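Uncharacterized protein (Bacteroides vulgatus, PDB 4ZGF) is of unknown function but binds calcium ions and belongs to a calycin-clan family, consistent with a lipocalin-like fold. Local coordinates at residues R86-N91 and L122-E127; G68-G73 and E104-L109. All blocks are in the same frame, centred on the assembly; numbering follows the deposited sequence.

In the fold
The two contacts are interleaved along the chain, in the order 68-73, 86-91, 104-109 and 122-127, so the two loops of chain they close overlap. Their centres lie about 15 Å apart, and both draw on the same curled antiparallel sheet: contact 1 sets strand 87-92 against strand 121-125, whereas contact 2 sets the end of strand 65-70 against helix 100-111. This helix follows strand 87-92 in the chain, and the two contacts meet where Ile90 CB lies 3.7 Å from Leu109 O. Both lie in the apolar interior between sheet and helix, consistent with the lipocalin-like architecture of the family.

Contact 1: residues R86-N91 and L122-E127; sequences RTVNIN and LLLAPE
Val88 and Leu124 mark the nearest approach of the two strand backbones, with 8.3 Å between their CA atoms and no hydrogen bond joining the segments. Both side chains leave the backbone toward the opposite segment, as does that of Ile90, and Leu124 divides its two methyls between the partners. Its CD1 meets Ile90 CD1 at 4.1 Å, methyl to methyl, while Leu124 CD2 is more loosely set against Val88 CG1 at 4.4 Å. The side chains of Ile90 and Leu124 cross at about a right angle, so their touch is confined to the ends. In Leu124, CG stands anti to the carbonyl carbon (chi1 -56°), which sends the fork toward strand 87-92. Leu124 also touches Tyr115 of strand 114-117 and Ile133 and Phe135 of strand 132-136. Backbone hydrogen bonds pair Arg86 with Tyr115 and Val88 with Ile113. Arg86 and Thr87 form a G1 β bulge facing Asp82, which with Asp85 binds a calcium ion. Only 96 Å² is buried, and the touching atoms are all methyl carbons, implying a light dispersive contact with no directional bond between the segments; their alignment rests on backbone bonds to other strands.

Contact 2: residues G68-G73 and E104-L109; sequences GSIQNG and EFIEAL
Ile70 packs against Phe105 and Ile106 in a buried, wholly apolar strand-to-helix contact, where the end of strand 65-70 meets the inward side of helix 100-111. The backbones stay well apart, the nearest CA atoms, those of Ile70 and Phe105, being 8.5 Å from each other, and side chains fill the interval. Ile70 reaches out with two branches. Its CG2 approaches the phenyl ring obliquely, 3.8 Å from Phe105 CD2 and nearly as close to CE2. The other branch ends in CD1, which meets Ile106 CD1 at 3.9 Å, the two isoleucines crossing at about a right angle. This division follows from CG1 of Ile70 standing between the backbone N and the carbonyl carbon (chi1 64°), with CG2 beside the N. An alanine here would remove both branches and is likely to leave a gap between strand and helix, the Phe105 ring and the Ile106 tip each losing one apolar neighbour. From Ile70 the chain reverses in a type II β turn to Gly73; Ile70 N donates to Gly73 O at 3.0 Å, and the return bond from Gly73 N to Ile70 O is weak. Around the contact, Phe56 meets the Phe105 ring edge-to-face, Ile133, Phe135 and Val13 of strands 132-136 and 11-21 also pack on Phe105, and Ile106 leans on Phe92 of strand 87-92.

Contact 1: residues R86-N91 and L122-E127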
loop_
_atom_site.group_PDB
_atom_site.type_symbol
_atom_site.label_atom_id
_atom_site.label_comp_id
_atom_site.label_asym_id
_atom_site.label_seq_id
_atom_site.Cartn_x
_atom_site.Cartn_y
_atom_site.Cartn_z
ATOM N N ARG A 86 6.543 2.633 -16.045
ATOM C CA ARG A 86 6.307 2.438 -14.606
ATOM C C ARG A 86 4.849 2.673 -14.204
ATOM O O ARG A 86 4.521 3.384 -13.256
ATOM C CB ARG A 86 7.317 3.185 -13.731
ATOM C CG ARG A 86 8.700 2.603 -13.845
ATOM C CD ARG A 86 9.688 3.257 -12.887
ATOM N NE ARG A 86 9.986 4.617 -13.314
ATOM C CZ ARG A 86 10.572 5.542 -12.535
ATOM N NH1 ARG A 86 10.899 5.256 -11.279
ATOM N NH2 ARG A 86 10.838 6.753 -13.030
ATOM N N THR A 87 3.963 2.009 -14.954
ATOM C CA THR A 87 2.537 2.015 -14.669
ATOM C C THR A 87 2.066 0.640 -14.199
ATOM O O THR A 87 2.685 -0.390 -14.447
ATOM C CB THR A 87 1.720 2.489 -15.874
ATOM O OG1 THR A 87 1.982 1.662 -16.997
ATOM C CG2 THR A 87 1.984 3.962 -16.172
ATOM N N VAL A 88 0.910 0.642 -13.512
ATOM C CA VAL A 88 0.348 -0.561 -12.896
ATOM C C VAL A 88 -1.176 -0.482 -12.977
ATOM O O VAL A 88 -1.777 0.594 -12.933
ATOM C CB VAL A 88 0.856 -0.724 -11.454
ATOM C CG1 VAL A 88 0.487 0.464 -10.564
ATOM C CG2 VAL A 88 0.383 -2.030 -10.827
ATOM N N ASN A 89 -1.798 -1.673 -13.034
ATOM C CA ASN A 89 -3.265 -1.804 -13.020
ATOM C C ASN A 89 -3.602 -3.008 -12.169
ATOM O O ASN A 89 -3.348 -4.151 -12.579
ATOM C CB ASN A 89 -3.777 -1.963 -14.448
ATOM C CG ASN A 89 -5.276 -1.891 -14.556
ATOM O OD1 ASN A 89 -5.989 -1.770 -13.561
ATOM N ND2 ASN A 89 -5.766 -1.900 -15.800
ATOM N N ILE A 90 -4.184 -2.764 -10.989
ATOM C CA ILE A 90 -4.636 -3.800 -10.062
ATOM C C ILE A 90 -6.144 -3.940 -10.192
ATOM O O ILE A 90 -6.868 -2.934 -10.354
ATOM C CB ILE A 90 -4.207 -3.424 -8.625
ATOM C CG1 ILE A 90 -2.668 -3.412 -8.542
ATOM C CG2 ILE A 90 -4.780 -4.383 -7.598
ATOM C CD1 ILE A 90 -2.091 -2.818 -7.283
ATOM N N ASN A 91 -6.609 -5.187 -10.119
ATOM C CA ASN A 91 -8.040 -5.517 -10.285
ATOM C C ASN A 91 -8.423 -6.474 -9.194
ATOM O O ASN A 91 -7.816 -7.549 -9.066
ATOM C CB ASN A 91 -8.252 -6.189 -11.645
ATOM C CG ASN A 91 -7.431 -5.493 -12.708
ATOM O OD1 ASN A 91 -7.558 -4.280 -12.900
ATOM N ND2 ASN A 91 -6.536 -6.250 -13.364
ATOM N N LEU A 122 8.226 -0.460 -2.108
ATOM C CA LEU A 122 7.306 -0.327 -3.259
ATOM C C LEU A 122 6.351 0.801 -2.935
ATOM O O LEU A 122 5.718 0.786 -1.867
ATOM C CB LEU A 122 6.536 -1.636 -3.498
ATOM C CG LEU A 122 5.506 -1.589 -4.620
ATOM C CD1 LEU A 122 6.122 -1.343 -5.980
ATOM C CD2 LEU A 122 4.708 -2.890 -4.604
ATOM N N LEU A 123 6.243 1.763 -3.848
ATOM C CA LEU A 123 5.316 2.906 -3.708
ATOM C C LEU A 123 4.326 2.845 -4.868
ATOM O O LEU A 123 4.748 2.700 -6.022
ATOM C CB LEU A 123 6.038 4.262 -3.753
ATOM C CG LEU A 123 6.963 4.643 -2.598
ATOM C CD1 LEU A 123 8.198 3.785 -2.524
ATOM C CD2 LEU A 123 7.372 6.100 -2.780
ATOM N N LEU A 124 3.033 2.982 -4.544
ATOM C CA LEU A 124 1.978 2.988 -5.549
ATOM C C LEU A 124 1.180 4.278 -5.443
ATOM O O LEU A 124 0.662 4.584 -4.361
ATOM C CB LEU A 124 1.016 1.831 -5.345
ATOM C CG LEU A 124 1.629 0.422 -5.313
ATOM C CD1 LEU A 124 0.530 -0.611 -5.083
ATOM C CD2 LEU A 124 2.418 0.085 -6.592
ATOM N N ALA A 125 1.059 5.020 -6.545
ATOM C CA ALA A 125 0.395 6.335 -6.563
ATOM C C ALA A 125 -0.742 6.352 -7.567
ATOM O O ALA A 125 -0.637 5.747 -8.643
ATOM C CB ALA A 125 1.384 7.440 -6.949
ATOM N N PRO A 126 -1.765 7.144 -7.270
ATOM C CA PRO A 126 -2.853 7.370 -8.234
ATOM C C PRO A 126 -2.470 8.441 -9.269
ATOM O O PRO A 126 -1.393 9.042 -9.208
ATOM C CB PRO A 126 -3.986 7.840 -7.327
ATOM C CG PRO A 126 -3.275 8.651 -6.283
ATOM C CD PRO A 126 -1.993 7.906 -6.029
ATOM N N GLU A 127 -3.378 8.642 -10.217
ATOM C CA GLU A 127 -3.059 9.501 -11.370
ATOM C C GLU A 127 -2.579 10.905 -11.030
ATOM O O GLU A 127 -1.743 11.463 -11.734
ATOM C CB GLU A 127 -4.237 9.531 -12.334
ATOM C CG GLU A 127 -5.532 10.116 -11.721
ATOM C CD GLU A 127 -6.711 10.237 -12.697
ATOM O OE1 GLU A 127 -6.562 9.762 -13.831
ATOM O OE2 GLU A 127 -7.821 10.722 -12.296
#

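Contact 2: residues G68-G73 and E104-L109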
loop_
_atom_site.group_PDB
_atom_site.type_symbol
_atom_site.label_atom_id
_atom_site.label_comp_id
_atom_site.label_asym_id
_atom_site.label_seq_id
_atom_site.Cartn_x
_atom_site.Cartn_y
_atom_site.Cartn_z
ATOM N N GLY A 68 -3.690 -11.358 -0.800
ATOM C CA GLY A 68 -3.218 -10.540 0.327
ATOM C C GLY A 68 -4.118 -10.742 1.504
ATOM O O GLY A 68 -5.103 -11.506 1.461
ATOM N N SER A 69 -3.807 -10.043 2.591
ATOM C CA SER A 69 -4.517 -10.194 3.855
ATOM C C SER A 69 -4.745 -8.836 4.475
ATOM O O SER A 69 -3.789 -8.082 4.645
ATOM C CB SER A 69 -3.687 -11.064 4.777
ATOM O OG SER A 69 -4.402 -11.351 5.961
ATOM N N ILE A 70 -6.011 -8.535 4.793
ATOM C CA ILE A 70 -6.385 -7.291 5.465
ATOM C C ILE A 70 -7.394 -7.641 6.574
ATOM O O ILE A 70 -7.494 -8.812 6.966
ATOM C CB ILE A 70 -6.864 -6.208 4.468
ATOM C CG1 ILE A 70 -8.161 -6.620 3.744
ATOM C CG2 ILE A 70 -5.784 -5.873 3.440
ATOM C CD1 ILE A 70 -8.690 -5.563 2.777
ATOM N N GLN A 71 -8.114 -6.682 7.148
ATOM C CA GLN A 71 -9.013 -7.059 8.215
ATOM C C GLN A 71 -10.062 -8.022 7.668
ATOM O O GLN A 71 -10.558 -7.873 6.550
ATOM C CB GLN A 71 -9.682 -5.838 8.845
ATOM C CG GLN A 71 -8.702 -4.923 9.550
ATOM C CD GLN A 71 -9.346 -3.676 10.131
ATOM O OE1 GLN A 71 -9.614 -2.689 9.383
ATOM N NE2 GLN A 71 -9.573 -3.645 11.414
ATOM N N ASN A 72 -10.400 -9.029 8.479
ATOM C CA ASN A 72 -11.441 -10.014 8.145
ATOM C C ASN A 72 -11.117 -11.039 7.089
ATOM O O ASN A 72 -11.941 -11.917 6.838
ATOM C CB ASN A 72 -12.792 -9.382 7.798
ATOM C CG ASN A 72 -13.388 -8.625 8.925
ATOM O OD1 ASN A 72 -13.347 -9.102 10.081
ATOM N ND2 ASN A 72 -13.935 -7.469 8.639
ATOM N N GLY A 73 -9.984 -10.980 6.478
ATOM C CA GLY A 73 -9.675 -12.025 5.504
ATOM C C GLY A 73 -8.858 -11.554 4.316
ATOM O O GLY A 73 -8.224 -10.490 4.254
ATOM N N GLU A 104 -9.887 2.054 2.822
ATOM C CA GLU A 104 -8.803 2.952 2.482
ATOM C C GLU A 104 -7.715 2.215 1.661
ATOM O O GLU A 104 -7.190 2.741 0.668
ATOM C CB GLU A 104 -8.247 3.567 3.760
ATOM C CG GLU A 104 -7.187 4.603 3.532
ATOM C CD GLU A 104 -6.734 5.266 4.813
ATOM O OE1 GLU A 104 -6.946 4.724 5.909
ATOM O OE2 GLU A 104 -6.143 6.340 4.725
ATOM N N PHE A 105 -7.360 1.010 2.112
ATOM C CA PHE A 105 -6.352 0.210 1.419
ATOM C C PHE A 105 -6.812 -0.186 0.015
ATOM O O PHE A 105 -6.076 -0.062 -0.979
ATOM C CB PHE A 105 -6.037 -1.021 2.265
ATOM C CG PHE A 105 -5.029 -1.940 1.656
ATOM C CD1 PHE A 105 -3.682 -1.694 1.763
ATOM C CD2 PHE A 105 -5.439 -3.046 0.891
ATOM C CE1 PHE A 105 -2.730 -2.561 1.218
ATOM C CE2 PHE A 105 -4.498 -3.912 0.346
ATOM C CZ PHE A 105 -3.141 -3.659 0.515
ATOM N N ILE A 106 -8.042 -0.702 -0.069
ATOM C CA ILE A 106 -8.583 -1.154 -1.344
ATOM C C ILE A 106 -8.678 0.014 -2.333
ATOM O O ILE A 106 -8.337 -0.141 -3.508
ATOM C CB ILE A 106 -9.953 -1.863 -1.110
ATOM C CG1 ILE A 106 -9.734 -3.186 -0.366
ATOM C CG2 ILE A 106 -10.683 -2.115 -2.424
ATOM C CD1 ILE A 106 -11.019 -3.724 0.289
ATOM N N GLU A 107 -9.087 1.182 -1.857
ATOM C CA GLU A 107 -9.156 2.339 -2.726
ATOM C C GLU A 107 -7.769 2.744 -3.218
ATOM O O GLU A 107 -7.583 3.042 -4.403
ATOM C CB GLU A 107 -9.848 3.481 -1.988
ATOM C CG GLU A 107 -10.104 4.724 -2.824
ATOM C CD GLU A 107 -11.254 4.615 -3.896
ATOM O OE1 GLU A 107 -11.895 3.539 -4.228
ATOM O OE2 GLU A 107 -11.414 5.667 -4.543
ATOM N N ALA A 108 -6.763 2.744 -2.340
ATOM C CA ALA A 108 -5.411 3.080 -2.774
ATOM C C ALA A 108 -4.921 2.126 -3.848
ATOM O O ALA A 108 -4.294 2.546 -4.830
ATOM C CB ALA A 108 -4.453 3.113 -1.588
ATOM N N LEU A 109 -5.181 0.830 -3.675
ATOM C CA LEU A 109 -4.732 -0.121 -4.671
ATOM C C LEU A 109 -5.539 -0.010 -5.960
ATOM O O LEU A 109 -4.980 -0.147 -7.038
ATOM C CB LEU A 109 -4.745 -1.562 -4.135
ATOM C CG LEU A 109 -3.382 -1.925 -3.496
ATOM C CD1 LEU A 109 -3.012 -1.048 -2.329
ATOM C CD2 LEU A 109 -3.318 -3.387 -3.194
#